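Local coordinates for SUMO1 linked HERC2 ZZ domain (Small ubiquitin-related modifier 1,E3 ubiquitin-protein ligase HERC2) (Homo sapiens, PDB 6WW3) that binds histone H3 and the SUMO1 tail through the zinc-coordinating ZZ domain of an E3 ubiquitin ligase, with SUMO1 tail residues fused to it here, at residues S1-K6 with N22-K27; K6-V11 with G53-P58; V11-C16 with F34-T39; C28-D33 with R49-R54. All blocks are in the same frame, centred on the assembly; numbering follows the deposited sequence.

Contact 1 of 4, residues S1-K6 with N22-K27; sequences SDQEAK and NGSRFK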
loop_
_atom_site.group_PDB
_atom_site.type_symbol
_atom_site.label_atom_id
_atom_site.label_comp_id
_atom_site.label_asym_id
_atom_site.label_seq_id
_atom_site.Cartn_x
_atom_site.Cartn_y
_atom_site.Cartn_z
ATOM N N SER A 1 4.714 -11.879 -16.590
ATOM C CA SER A 1 3.822 -11.423 -15.528
ATOM C C SER A 1 4.274 -10.075 -14.966
ATOM O O SER A 1 5.453 -9.755 -14.964
ATOM C CB SER A 1 3.750 -12.460 -14.414
ATOM O OG SER A 1 5.040 -12.920 -14.098
ATOM N N ASP A 2 3.317 -9.307 -14.467
ATOM C CA ASP A 2 3.488 -7.892 -14.175
ATOM C C ASP A 2 3.024 -7.635 -12.749
ATOM O O ASP A 2 1.886 -7.967 -12.394
ATOM C CB ASP A 2 2.680 -7.062 -15.190
ATOM C CG ASP A 2 2.930 -5.555 -15.096
ATOM O OD1 ASP A 2 3.556 -5.077 -14.137
ATOM O OD2 ASP A 2 2.479 -4.843 -16.014
ATOM N N GLN A 3 3.901 -7.042 -11.937
ATOM C CA GLN A 3 3.515 -6.700 -10.573
ATOM C C GLN A 3 2.324 -5.757 -10.570
ATOM O O GLN A 3 1.443 -5.873 -9.712
ATOM C CB GLN A 3 4.699 -6.064 -9.838
ATOM C CG GLN A 3 4.377 -5.458 -8.469
ATOM C CD GLN A 3 3.895 -6.499 -7.474
ATOM O OE1 GLN A 3 2.846 -6.343 -6.864
ATOM N NE2 GLN A 3 4.653 -7.561 -7.318
ATOM N N GLU A 4 2.258 -4.851 -11.555
ATOM C CA GLU A 4 1.177 -3.876 -11.640
ATOM C C GLU A 4 -0.181 -4.544 -11.799
ATOM O O GLU A 4 -1.196 -3.955 -11.413
ATOM C CB GLU A 4 1.442 -2.904 -12.795
ATOM C CG GLU A 4 0.376 -1.806 -12.971
ATOM C CD GLU A 4 0.476 -0.707 -11.919
ATOM O OE1 GLU A 4 1.508 -0.638 -11.213
ATOM O OE2 GLU A 4 -0.475 0.090 -11.787
ATOM N N ALA A 5 -0.216 -5.767 -12.337
ATOM C CA ALA A 5 -1.458 -6.517 -12.485
ATOM C C ALA A 5 -1.950 -7.149 -11.188
ATOM O O ALA A 5 -3.136 -7.487 -11.098
ATOM C CB ALA A 5 -1.289 -7.615 -13.540
ATOM N N LYS A 6 -1.079 -7.333 -10.195
ATOM C CA LYS A 6 -1.498 -7.897 -8.919
ATOM C C LYS A 6 -2.482 -6.958 -8.238
ATOM O O LYS A 6 -2.273 -5.748 -8.200
ATOM C CB LYS A 6 -0.301 -8.080 -7.980
ATOM C CG LYS A 6 0.874 -8.923 -8.454
ATOM C CD LYS A 6 0.546 -10.365 -8.795
ATOM C CE LYS A 6 1.838 -11.061 -9.258
ATOM N NZ LYS A 6 1.621 -12.308 -10.047
ATOM N N ASN A 22 -3.755 -2.034 -6.771
ATOM C CA ASN A 22 -3.024 -2.863 -7.714
ATOM C C ASN A 22 -1.535 -2.517 -7.635
ATOM O O ASN A 22 -1.165 -1.407 -7.258
ATOM C CB ASN A 22 -3.564 -2.719 -9.150
ATOM C CG ASN A 22 -3.336 -1.341 -9.740
ATOM O OD1 ASN A 22 -4.077 -0.407 -9.461
ATOM N ND2 ASN A 22 -2.291 -1.205 -10.543
ATOM N N GLY A 23 -0.688 -3.496 -7.942
ATOM C CA GLY A 23 0.738 -3.368 -7.730
ATOM C C GLY A 23 1.146 -3.758 -6.319
ATOM O O GLY A 23 0.440 -4.490 -5.617
ATOM N N SER A 24 2.318 -3.268 -5.904
ATOM C CA SER A 24 2.778 -3.538 -4.548
ATOM C C SER A 24 1.991 -2.703 -3.548
ATOM O O SER A 24 1.673 -1.536 -3.793
ATOM C CB SER A 24 4.275 -3.266 -4.389
ATOM O OG SER A 24 5.056 -4.184 -5.140
ATOM N N ARG A 25 1.677 -3.319 -2.416
ATOM C CA ARG A 25 0.943 -2.696 -1.325
ATOM C C ARG A 25 1.907 -2.348 -0.198
ATOM O O ARG A 25 2.769 -3.149 0.164
ATOM C CB ARG A 25 -0.141 -3.659 -0.825
ATOM C CG ARG A 25 -0.683 -3.374 0.551
ATOM C CD ARG A 25 -1.486 -4.547 1.097
ATOM N NE ARG A 25 -2.073 -4.211 2.394
ATOM C CZ ARG A 25 -2.668 -5.064 3.219
ATOM N NH1 ARG A 25 -2.772 -6.345 2.904
ATOM N NH2 ARG A 25 -3.161 -4.622 4.372
ATOM N N PHE A 26 1.764 -1.156 0.366
ATOM C CA PHE A 26 2.629 -0.722 1.462
ATOM C C PHE A 26 1.778 -0.482 2.705
ATOM O O PHE A 26 1.069 0.524 2.791
ATOM C CB PHE A 26 3.423 0.528 1.081
ATOM C CG PHE A 26 4.417 0.288 -0.025
ATOM C CD1 PHE A 26 5.742 -0.002 0.273
ATOM C CD2 PHE A 26 4.013 0.301 -1.357
ATOM C CE1 PHE A 26 6.657 -0.246 -0.742
ATOM C CE2 PHE A 26 4.921 0.054 -2.376
ATOM C CZ PHE A 26 6.247 -0.213 -2.060
ATOM N N LYS A 27 1.873 -1.393 3.677
ATOM C CA LYS A 27 1.102 -1.299 4.913
ATOM C C LYS A 27 1.945 -0.653 6.009
ATOM O O LYS A 27 3.064 -1.092 6.277
ATOM C CB LYS A 27 0.624 -2.678 5.372
ATOM C CG LYS A 27 -0.162 -2.621 6.706
ATOM C CD LYS A 27 -0.759 -3.979 7.081
ATOM C CE LYS A 27 -1.407 -3.970 8.468
ATOM N NZ LYS A 27 -2.430 -2.894 8.657
HETATM O O HOH W 1 -0.564 1.024 -8.768
#

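Contact 2 of 4, residues K6-V11 with G53-P58; sequences KIHPGV and GRINEP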
loop_
_atom_site.group_PDB
_atom_site.type_symbol
_atom_site.label_atom_id
_atom_site.label_comp_id
_atom_site.label_asym_id
_atom_site.label_seq_id
_atom_site.Cartn_x
_atom_site.Cartn_y
_atom_site.Cartn_z
ATOM N N LYS A 6 -1.079 -7.333 -10.195
ATOM C CA LYS A 6 -1.498 -7.897 -8.919
ATOM C C LYS A 6 -2.482 -6.958 -8.238
ATOM O O LYS A 6 -2.273 -5.748 -8.200
ATOM C CB LYS A 6 -0.301 -8.080 -7.980
ATOM C CG LYS A 6 0.874 -8.923 -8.454
ATOM C CD LYS A 6 0.546 -10.365 -8.795
ATOM C CE LYS A 6 1.838 -11.061 -9.258
ATOM N NZ LYS A 6 1.621 -12.308 -10.047
ATOM N N ILE A 7 -3.547 -7.514 -7.673
ATOM C CA ILE A 7 -4.469 -6.719 -6.873
ATOM C C ILE A 7 -4.493 -7.276 -5.456
ATOM O O ILE A 7 -4.234 -8.458 -5.221
ATOM C CB ILE A 7 -5.904 -6.663 -7.456
ATOM C CG1 ILE A 7 -6.615 -8.001 -7.287
ATOM C CG2 ILE A 7 -5.885 -6.230 -8.922
ATOM C CD1 ILE A 7 -8.071 -7.849 -6.948
ATOM N N HIS A 8 -4.812 -6.406 -4.501
ATOM C CA HIS A 8 -4.972 -6.787 -3.102
ATOM C C HIS A 8 -6.434 -6.606 -2.720
ATOM O O HIS A 8 -6.850 -5.508 -2.310
ATOM C CB HIS A 8 -4.055 -5.940 -2.229
ATOM C CG HIS A 8 -2.620 -6.029 -2.632
ATOM N ND1 HIS A 8 -1.729 -6.879 -2.018
ATOM C CD2 HIS A 8 -1.927 -5.396 -3.607
ATOM C CE1 HIS A 8 -0.541 -6.749 -2.582
ATOM N NE2 HIS A 8 -0.632 -5.853 -3.546
ATOM N N PRO A 9 -7.259 -7.636 -2.870
ATOM C CA PRO A 9 -8.698 -7.470 -2.648
ATOM C C PRO A 9 -8.977 -6.932 -1.255
ATOM O O PRO A 9 -8.316 -7.300 -0.280
ATOM C CB PRO A 9 -9.253 -8.893 -2.820
ATOM C CG PRO A 9 -8.217 -9.620 -3.605
ATOM C CD PRO A 9 -6.902 -9.023 -3.212
ATOM N N GLY A 10 -9.941 -6.022 -1.178
ATOM C CA GLY A 10 -10.350 -5.457 0.092
ATOM C C GLY A 10 -9.438 -4.396 0.669
ATOM O O GLY A 10 -9.729 -3.890 1.758
ATOM N N VAL A 11 -8.373 -4.011 -0.032
ATOM C CA VAL A 11 -7.391 -3.057 0.484
ATOM C C VAL A 11 -7.572 -1.743 -0.264
ATOM O O VAL A 11 -7.467 -1.703 -1.499
ATOM C CB VAL A 11 -5.955 -3.591 0.341
ATOM C CG1 VAL A 11 -4.948 -2.611 0.952
ATOM C CG2 VAL A 11 -5.834 -4.942 0.993
ATOM N N GLY A 53 5.627 -1.926 5.558
ATOM C CA GLY A 53 5.973 -3.246 5.064
ATOM C C GLY A 53 5.499 -3.408 3.634
ATOM O O GLY A 53 4.360 -3.074 3.304
ATOM N N ARG A 54 6.401 -3.876 2.772
ATOM C CA ARG A 54 6.040 -4.094 1.377
ATOM C C ARG A 54 5.369 -5.453 1.214
ATOM O O ARG A 54 5.964 -6.489 1.530
ATOM C CB ARG A 54 7.261 -4.014 0.467
ATOM C CG ARG A 54 6.884 -4.103 -1.006
ATOM C CD ARG A 54 8.109 -4.423 -1.863
ATOM N NE ARG A 54 8.802 -3.235 -2.343
ATOM C CZ ARG A 54 8.765 -2.805 -3.603
ATOM N NH1 ARG A 54 8.056 -3.461 -4.512
ATOM N NH2 ARG A 54 9.435 -1.713 -3.956
ATOM N N ILE A 55 4.165 -5.453 0.657
ATOM C CA ILE A 55 3.400 -6.668 0.416
ATOM C C ILE A 55 3.132 -6.708 -1.081
ATOM O O ILE A 55 2.264 -5.981 -1.585
ATOM C CB ILE A 55 2.100 -6.694 1.230
ATOM C CG1 ILE A 55 2.427 -6.517 2.711
ATOM C CG2 ILE A 55 1.311 -7.988 0.991
ATOM C CD1 ILE A 55 1.247 -6.213 3.583
ATOM N N ASN A 56 3.885 -7.542 -1.808
ATOM C CA ASN A 56 3.742 -7.553 -3.262
ATOM C C ASN A 56 2.499 -8.310 -3.705
ATOM O O ASN A 56 1.960 -8.025 -4.780
ATOM C CB ASN A 56 4.976 -8.165 -3.939
ATOM C CG ASN A 56 6.204 -7.290 -3.821
ATOM O OD1 ASN A 56 6.147 -6.070 -3.996
ATOM N ND2 ASN A 56 7.338 -7.918 -3.572
ATOM N N GLU A 57 2.057 -9.290 -2.921
ATOM C CA GLU A 57 0.872 -10.056 -3.278
ATOM C C GLU A 57 0.187 -10.559 -2.015
ATOM O O GLU A 57 0.847 -10.737 -0.983
ATOM C CB GLU A 57 1.234 -11.227 -4.198
ATOM C CG GLU A 57 2.036 -12.302 -3.524
ATOM C CD GLU A 57 2.585 -13.292 -4.528
ATOM O OE1 GLU A 57 2.402 -13.063 -5.746
ATOM O OE2 GLU A 57 3.205 -14.282 -4.093
ATOM N N PRO A 58 -1.135 -10.771 -2.060
ATOM C CA PRO A 58 -1.864 -11.260 -0.881
ATOM C C PRO A 58 -1.215 -12.487 -0.255
ATOM O O PRO A 58 -0.697 -13.363 -0.946
ATOM C CB PRO A 58 -3.249 -11.582 -1.447
ATOM C CG PRO A 58 -3.412 -10.610 -2.544
ATOM C CD PRO A 58 -2.048 -10.423 -3.158
#

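Contact 3 of 4, residues V11-C16 with F34-T39; sequences VTCDGC and FDFCET. With ZN (zinc ion), chain C.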
loop_
_atom_site.group_PDB
_atom_site.type_symbol
_atom_site.label_atom_id
_atom_site.label_comp_id
_atom_site.label_asym_id
_atom_site.label_seq_id
_atom_site.Cartn_x
_atom_site.Cartn_y
_atom_site.Cartn_z
ATOM N N VAL A 11 -8.373 -4.011 -0.032
ATOM C CA VAL A 11 -7.391 -3.057 0.484
ATOM C C VAL A 11 -7.572 -1.743 -0.264
ATOM O O VAL A 11 -7.467 -1.703 -1.499
ATOM C CB VAL A 11 -5.955 -3.591 0.341
ATOM C CG1 VAL A 11 -4.948 -2.611 0.952
ATOM C CG2 VAL A 11 -5.834 -4.942 0.993
ATOM N N THR A 12 -7.831 -0.670 0.479
ATOM C CA THR A 12 -7.923 0.679 -0.068
ATOM C C THR A 12 -6.608 1.406 0.199
ATOM O O THR A 12 -6.034 1.270 1.281
ATOM C CB THR A 12 -9.075 1.456 0.593
ATOM O OG1 THR A 12 -10.284 0.687 0.545
ATOM C CG2 THR A 12 -9.316 2.794 -0.082
ATOM N N CYS A 13 -6.119 2.168 -0.784
ATOM C CA CYS A 13 -5.004 3.078 -0.524
ATOM C C CYS A 13 -5.522 4.325 0.193
ATOM O O CYS A 13 -6.373 5.046 -0.332
ATOM C CB CYS A 13 -4.286 3.480 -1.807
ATOM S SG CYS A 13 -3.054 4.813 -1.563
ATOM N N ASP A 14 -5.007 4.591 1.382
ATOM C CA ASP A 14 -5.481 5.748 2.127
ATOM C C ASP A 14 -4.980 7.062 1.562
ATOM O O ASP A 14 -5.433 8.111 2.020
ATOM C CB ASP A 14 -5.081 5.627 3.593
ATOM C CG ASP A 14 -5.775 4.471 4.274
ATOM O OD1 ASP A 14 -6.999 4.551 4.437
ATOM O OD2 ASP A 14 -5.107 3.483 4.636
ATOM N N GLY A 15 -4.070 7.033 0.596
ATOM C CA GLY A 15 -3.577 8.247 -0.017
ATOM C C GLY A 15 -4.442 8.756 -1.152
ATOM O O GLY A 15 -4.653 9.964 -1.270
ATOM N N CYS A 16 -4.969 7.840 -1.978
ATOM C CA CYS A 16 -5.681 8.203 -3.195
ATOM C C CYS A 16 -6.996 7.459 -3.369
ATOM O O CYS A 16 -7.642 7.624 -4.408
ATOM C CB CYS A 16 -4.795 7.956 -4.430
ATOM S SG CYS A 16 -4.494 6.215 -4.808
ATOM N N PHE A 34 -3.580 1.333 7.882
ATOM C CA PHE A 34 -3.215 2.342 6.893
ATOM C C PHE A 34 -2.359 1.712 5.802
ATOM O O PHE A 34 -1.337 1.085 6.099
ATOM C CB PHE A 34 -2.472 3.515 7.554
ATOM C CG PHE A 34 -2.242 4.706 6.639
ATOM C CD1 PHE A 34 -1.246 4.680 5.675
ATOM C CD2 PHE A 34 -3.022 5.852 6.762
ATOM C CE1 PHE A 34 -1.036 5.775 4.827
ATOM C CE2 PHE A 34 -2.814 6.954 5.938
ATOM C CZ PHE A 34 -1.812 6.911 4.962
ATOM N N ASP A 35 -2.750 1.926 4.550
ATOM C CA ASP A 35 -2.062 1.363 3.395
ATOM C C ASP A 35 -1.860 2.435 2.335
ATOM O O ASP A 35 -2.677 3.344 2.192
ATOM C CB ASP A 35 -2.837 0.183 2.787
ATOM C CG ASP A 35 -3.098 -0.930 3.789
ATOM O OD1 ASP A 35 -4.135 -0.879 4.480
ATOM O OD2 ASP A 35 -2.285 -1.869 3.866
ATOM N N PHE A 36 -0.754 2.315 1.594
ATOM C CA PHE A 36 -0.435 3.144 0.436
ATOM C C PHE A 36 -0.288 2.267 -0.798
ATOM O O PHE A 36 0.308 1.194 -0.724
ATOM C CB PHE A 36 0.901 3.873 0.622
ATOM C CG PHE A 36 0.803 5.208 1.291
ATOM C CD1 PHE A 36 -0.317 6.006 1.140
ATOM C CD2 PHE A 36 1.863 5.684 2.047
ATOM C CE1 PHE A 36 -0.379 7.250 1.735
ATOM C CE2 PHE A 36 1.799 6.933 2.647
ATOM C CZ PHE A 36 0.678 7.712 2.489
ATOM N N CYS A 37 -0.765 2.740 -1.945
ATOM C CA CYS A 37 -0.249 2.182 -3.183
ATOM C C CYS A 37 1.179 2.694 -3.396
ATOM O O CYS A 37 1.684 3.526 -2.635
ATOM C CB CYS A 37 -1.153 2.526 -4.365
ATOM S SG CYS A 37 -1.048 4.251 -4.896
ATOM N N GLU A 38 1.858 2.173 -4.418
ATOM C CA GLU A 38 3.279 2.495 -4.547
ATOM C C GLU A 38 3.494 3.964 -4.892
ATOM O O GLU A 38 4.389 4.607 -4.330
ATOM C CB GLU A 38 3.963 1.595 -5.578
ATOM C CG GLU A 38 5.458 1.897 -5.722
ATOM C CD GLU A 38 6.229 0.815 -6.464
ATOM O OE1 GLU A 38 5.683 -0.288 -6.680
ATOM O OE2 GLU A 38 7.377 1.085 -6.860
ATOM N N THR A 39 2.691 4.517 -5.808
ATOM C CA THR A 39 2.828 5.935 -6.127
ATOM C C THR A 39 2.628 6.791 -4.883
ATOM O O THR A 39 3.433 7.677 -4.592
ATOM C CB THR A 39 1.834 6.358 -7.206
ATOM O OG1 THR A 39 2.061 5.604 -8.402
ATOM C CG2 THR A 39 2.019 7.842 -7.504
HETATM ZN ZN ZN C . -2.560 5.706 -3.665
#

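Contact 4 of 4, residues C28-D33 with R49-R54; sequences CRNCDD and RHTFGR. With ZN (zinc ion), chain D.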
loop_
_atom_site.group_PDB
_atom_site.type_symbol
_atom_site.label_atom_id
_atom_site.label_comp_id
_atom_site.label_asym_id
_atom_site.label_seq_id
_atom_site.Cartn_x
_atom_site.Cartn_y
_atom_site.Cartn_z
ATOM N N CYS A 28 1.414 0.387 6.635
ATOM C CA CYS A 28 2.137 1.013 7.736
ATOM C C CYS A 28 2.187 0.078 8.933
ATOM O O CYS A 28 1.165 -0.495 9.319
ATOM C CB CYS A 28 1.498 2.337 8.141
ATOM S SG CYS A 28 2.491 3.167 9.391
ATOM N N ARG A 29 3.379 -0.076 9.524
ATOM C CA ARG A 29 3.541 -0.924 10.704
ATOM C C ARG A 29 3.128 -0.247 12.001
ATOM O O ARG A 29 3.022 -0.929 13.027
ATOM C CB ARG A 29 5.001 -1.390 10.835
ATOM C CG ARG A 29 5.471 -2.275 9.678
ATOM C CD ARG A 29 6.951 -2.658 9.777
ATOM N NE ARG A 29 7.236 -3.849 8.968
ATOM C CZ ARG A 29 8.082 -3.891 7.941
ATOM N NH1 ARG A 29 8.254 -5.029 7.273
ATOM N NH2 ARG A 29 8.767 -2.814 7.585
ATOM N N ASN A 30 2.841 1.050 11.979
ATOM C CA ASN A 30 2.564 1.813 13.189
ATOM C C ASN A 30 1.117 2.272 13.273
ATOM O O ASN A 30 0.475 2.111 14.315
ATOM C CB ASN A 30 3.515 3.001 13.222
ATOM C CG ASN A 30 4.940 2.579 12.953
ATOM O OD1 ASN A 30 5.344 2.415 11.789
ATOM N ND2 ASN A 30 5.735 2.452 14.021
ATOM N N CYS A 31 0.580 2.827 12.192
ATOM C CA CYS A 31 -0.852 3.078 12.108
ATOM C C CYS A 31 -1.634 1.772 12.282
ATOM O O CYS A 31 -1.118 0.668 12.065
ATOM C CB CYS A 31 -1.210 3.725 10.763
ATOM S SG CYS A 31 -0.555 5.380 10.475
ATOM N N ASP A 32 -2.887 1.921 12.716
ATOM C CA ASP A 32 -3.770 0.785 12.968
ATOM C C ASP A 32 -4.157 0.058 11.680
ATOM O O ASP A 32 -4.133 -1.179 11.625
ATOM C CB ASP A 32 -5.008 1.289 13.722
ATOM C CG ASP A 32 -6.047 0.204 13.986
ATOM O OD1 ASP A 32 -5.995 -0.445 15.047
ATOM O OD2 ASP A 32 -6.937 0.018 13.138
ATOM N N ASP A 33 -4.497 0.802 10.632
ATOM C CA ASP A 33 -5.100 0.212 9.444
ATOM C C ASP A 33 -4.849 1.119 8.242
ATOM O O ASP A 33 -5.793 1.649 7.659
ATOM C CB ASP A 33 -6.601 -0.001 9.687
ATOM C CG ASP A 33 -7.334 -0.608 8.495
ATOM O OD1 ASP A 33 -8.440 -0.128 8.223
ATOM O OD2 ASP A 33 -6.831 -1.547 7.841
ATOM N N ARG A 49 8.587 8.719 11.174
ATOM C CA ARG A 49 9.054 7.676 12.036
ATOM C C ARG A 49 8.229 6.390 11.845
ATOM O O ARG A 49 8.554 5.409 12.377
ATOM C CB ARG A 49 9.159 8.105 13.478
ATOM C CG ARG A 49 10.201 9.141 13.759
ATOM C CD ARG A 49 11.635 8.641 13.598
ATOM N NE ARG A 49 12.432 9.771 13.213
ATOM C CZ ARG A 49 13.108 10.496 14.074
ATOM N NH1 ARG A 49 13.770 11.527 13.634
ATOM N NH2 ARG A 49 13.110 10.192 15.389
ATOM N N HIS A 50 7.135 6.444 11.111
ATOM C CA HIS A 50 6.463 5.178 10.783
ATOM C C HIS A 50 7.275 4.456 9.698
ATOM O O HIS A 50 7.938 5.078 8.968
ATOM C CB HIS A 50 4.983 5.354 10.375
ATOM C CG HIS A 50 4.160 5.919 11.464
ATOM N ND1 HIS A 50 2.818 6.049 11.391
ATOM C CD2 HIS A 50 4.509 6.402 12.666
ATOM C CE1 HIS A 50 2.362 6.574 12.495
ATOM N NE2 HIS A 50 3.365 6.763 13.294
ATOM N N THR A 51 7.195 3.146 9.644
ATOM C CA THR A 51 7.839 2.323 8.624
ATOM C C THR A 51 6.768 1.459 7.981
ATOM O O THR A 51 5.819 1.043 8.649
ATOM C CB THR A 51 8.956 1.423 9.188
ATOM O OG1 THR A 51 8.407 0.545 10.178
ATOM C CG2 THR A 51 10.072 2.262 9.817
ATOM N N PHE A 52 6.897 1.232 6.679
ATOM C CA PHE A 52 5.935 0.455 5.912
ATOM C C PHE A 52 6.493 -0.920 5.553
ATOM O O PHE A 52 7.677 -1.056 5.238
ATOM C CB PHE A 52 5.551 1.202 4.630
ATOM C CG PHE A 52 4.677 2.397 4.860
ATOM C CD1 PHE A 52 5.204 3.577 5.377
ATOM C CD2 PHE A 52 3.330 2.341 4.559
ATOM C CE1 PHE A 52 4.406 4.673 5.584
ATOM C CE2 PHE A 52 2.512 3.442 4.759
ATOM C CZ PHE A 52 3.047 4.607 5.270
ATOM N N GLY A 53 5.627 -1.926 5.558
ATOM C CA GLY A 53 5.973 -3.246 5.064
ATOM C C GLY A 53 5.499 -3.408 3.634
ATOM O O GLY A 53 4.360 -3.074 3.304
ATOM N N ARG A 54 6.401 -3.876 2.772
ATOM C CA ARG A 54 6.040 -4.094 1.377
ATOM C C ARG A 54 5.369 -5.453 1.214
ATOM O O ARG A 54 5.964 -6.489 1.530
ATOM C CB ARG A 54 7.261 -4.014 0.467
ATOM C CG ARG A 54 6.884 -4.103 -1.006
ATOM C CD ARG A 54 8.109 -4.423 -1.863
ATOM N NE ARG A 54 8.802 -3.235 -2.343
ATOM C CZ ARG A 54 8.765 -2.805 -3.603
ATOM N NH1 ARG A 54 8.056 -3.461 -4.512
ATOM N NH2 ARG A 54 9.435 -1.713 -3.956
HETATM ZN ZN ZN D . 1.585 5.275 9.732
HETATM O O HOH W 2 8.405 2.129 12.527
#

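Contact 1 of 4, residues S1-K6 with N22-K27
The side-chain amide of N22 and the carboxylate of E4 meet with their planes 82° apart, so the two flat groups are nearly perpendicular. At the edge of the amide, close to its plane, N22 ND2 donates to the backbone carbonyl E4 O over 3.1 Å, arriving in the carbonyl plane on a lone pair. The same nitrogen also approaches E4 OE2 at 2.6 Å, a weak bond because its N-H points poorly at the oxygen. E4 reaches it by a bend at chi2 (75°), which brings the carboxylate back over the neighbouring segment although its CB sets off away from it. A water lies near both E4 OE2 and N22 O, 2.9 Å from the latter, and may link them.

Segment 1-6 has the sequence of the SUMO1 tail, whereas 22-27 belongs to the HERC2 ZZ domain, so this meeting is a feature of the fused construct. The tail opens with an Asx turn, D2 OD1 taking the backbone N of E4, and passes through a short 3-10 turn at 3-5. The backbones are then fastened directly: G23 N donates to K6 O over 2.8 Å. N22 CA brings a C-H to that same carbonyl, while G23 CA lies 3.3 Å from Q3 O in a second CA-H...O contact. G23 is buried, at backbone angles (phi 86°) that suit glycine, since a CB there would be jammed against the preceding carbonyl O and lie close to E4 OE1. Next to it, the aliphatic Q3 CG rests 3.6 Å from S24 OG, a hydroxyl hydrogen-bonded to N56.

Contact 2 of 4, residues K6-V11 with G53-P58
The weakly bonded strand at 7-8 runs into a type II beta turn from H8 to V11, closed by V11 N on H8 O at 3.1 Å, and this bend passes beside the chain leaving strand 53-55, with the CA atoms of H8 and P58 5.9 Å apart. The H8 imidazole reaches across between them. Its CG lies anti to the carbonyl carbon (chi1 -56°), which swings the ring over until H8 CE1 sits 3.1 Å from I55 O. N56 O also comes obliquely to this carbon, whose C-H is probably polarised toward the two carbonyls; E57 N is a close neighbour. H8 NE2 is hydrogen-bonded elsewhere, to G23 O.

P58 CD approaches obliquely, 3.7 Å from H8 ND1, on the side of the ring where N56 O and E57 N also lie. P58 CG touches I7 O and reaches P9 CD at 3.9 Å, where the two proline rings cross at about a right angle. N56 OD1 accepts from R54 NH1 in the guanidinium plane and is also hydrogen-bonded to S24 OG. K6, from the SUMO1 sequence, runs beside E57 as a feature of the construct; K6 NZ and E57 OE1 stop 4.4 Å apart, too distant for a salt bridge.

Within the ZZ part, histidine and prolines thus join the small two-stranded antiparallel sheet of 7-8 and 21-22 to the end of the outer strand of the zinc finger's three-stranded sheet.

Contact 3 of 4, residues V11-C16 with F34-T39
This is the four-cysteine zinc site of the ZZ finger, where the C13-x-x-C16 knuckle meets C37 at the start of helix 38-43; C40 completes the tetrad. C13 SG and C16 SG each bind zinc at 2.3 Å. C37 SG supplies a third ligand, 2.4 Å from the zinc, its chi1 of 73° turning the sulfur toward the metal. The thiolate of C13 is gripped further by peptide N-H groups: C37 N donates to C13 SG over 3.1 Å and nearly straight, while G15 N and C16 N add weak bonds from within the knuckle. Such donors would be expected to ease the negative charge on the sulfur.

Beside the metal, D14 and D35 exchange two bonds. D14 N donates to D35 O at 2.8 Å, and D35 N returns to D14 OD2 at 2.8 Å, meeting that oxygen nearly along its C-O axis. The carboxylate is thereby locked against the strand, and D14 CB comes to lie over one face of the F34 ring, 3.8 Å from its centroid, as a CH-pi contact. F34 in turn puts CE1 above the centre of the F36 ring. At the edge of F36 are the backbone of G15, with G15 CA 3.8 Å from F36 CE1, and C13 SG.

The D35 side chain crosses that of V11 at about a right angle, against V11 CG1, and its OD2 forms a salt bridge with R25 of strand 25-28. The knuckle therefore lies alongside edge strand 35-36, which pairs with strand 25-28, while C37 sits at the N-cap of helix 38-43.

Contact 4 of 4, residues C28-D33 with R49-R54
Zinc is held here by C28 SG and C31 SG at 2.3 Å each and by H50 ND1 at 2.2 Å, with H46 NE2 as fourth ligand. C31 SG lies at the edge of the H50 ring, in its plane. Over one face of that imidazole sits N30 CB, 3.5 Å from the ring centroid, and the N30 amide lies stacked at only 21° to the ring. Its far end does more: N30 OD1 accepts T51 N at 2.9 Å, fixing the backbone just after the histidine, and a water joins N30 ND2, T51 OG1 and R49 O.

Behind the metal, C28 SG takes N-H bonds from N30 and C31 within its own knuckle. C28 also stands over the F52 ring: C28 CB lies 4.0 Å from its centroid and the sulfur is over the same face. Further out, R29 N donates almost straight to T51 O at 2.8 Å. The extended R29 chain passes T51 OG1 and lays its guanidinium flat on G53, whose CA is 3.5 Å above the centre of that plane.

C28 and F52 form an antiparallel non-hydrogen-bonded pair, their side chains on the same face of the sheet. A C-x-x-C knuckle at the end of strand 25-28, joined to a histidine pair from the later loop, is the Cys2His2 second site of a ZZ zinc finger.

Overall arrangement
From the N terminus, contact 1 lays the tail against the residues around N22, closing a loop that contains the first zinc knuckle. Contact 2 shares K6 with contact 1 and closes far later, on 53-58, so the two cross; they also touch through G23 with H8 and S24 with N56. Contact 3 is nested inside the loop of contact 2 yet crosses contact 1, and ties the knuckle to strand 35-36 and helix 38-43. Contact 4 follows contact 1 in series, crosses contact 3, and ends on strand 52-55 like contact 2. The alternating zinc ligands give the cross-brace of this RING-related fold, the three-stranded sheet linking both metal sites.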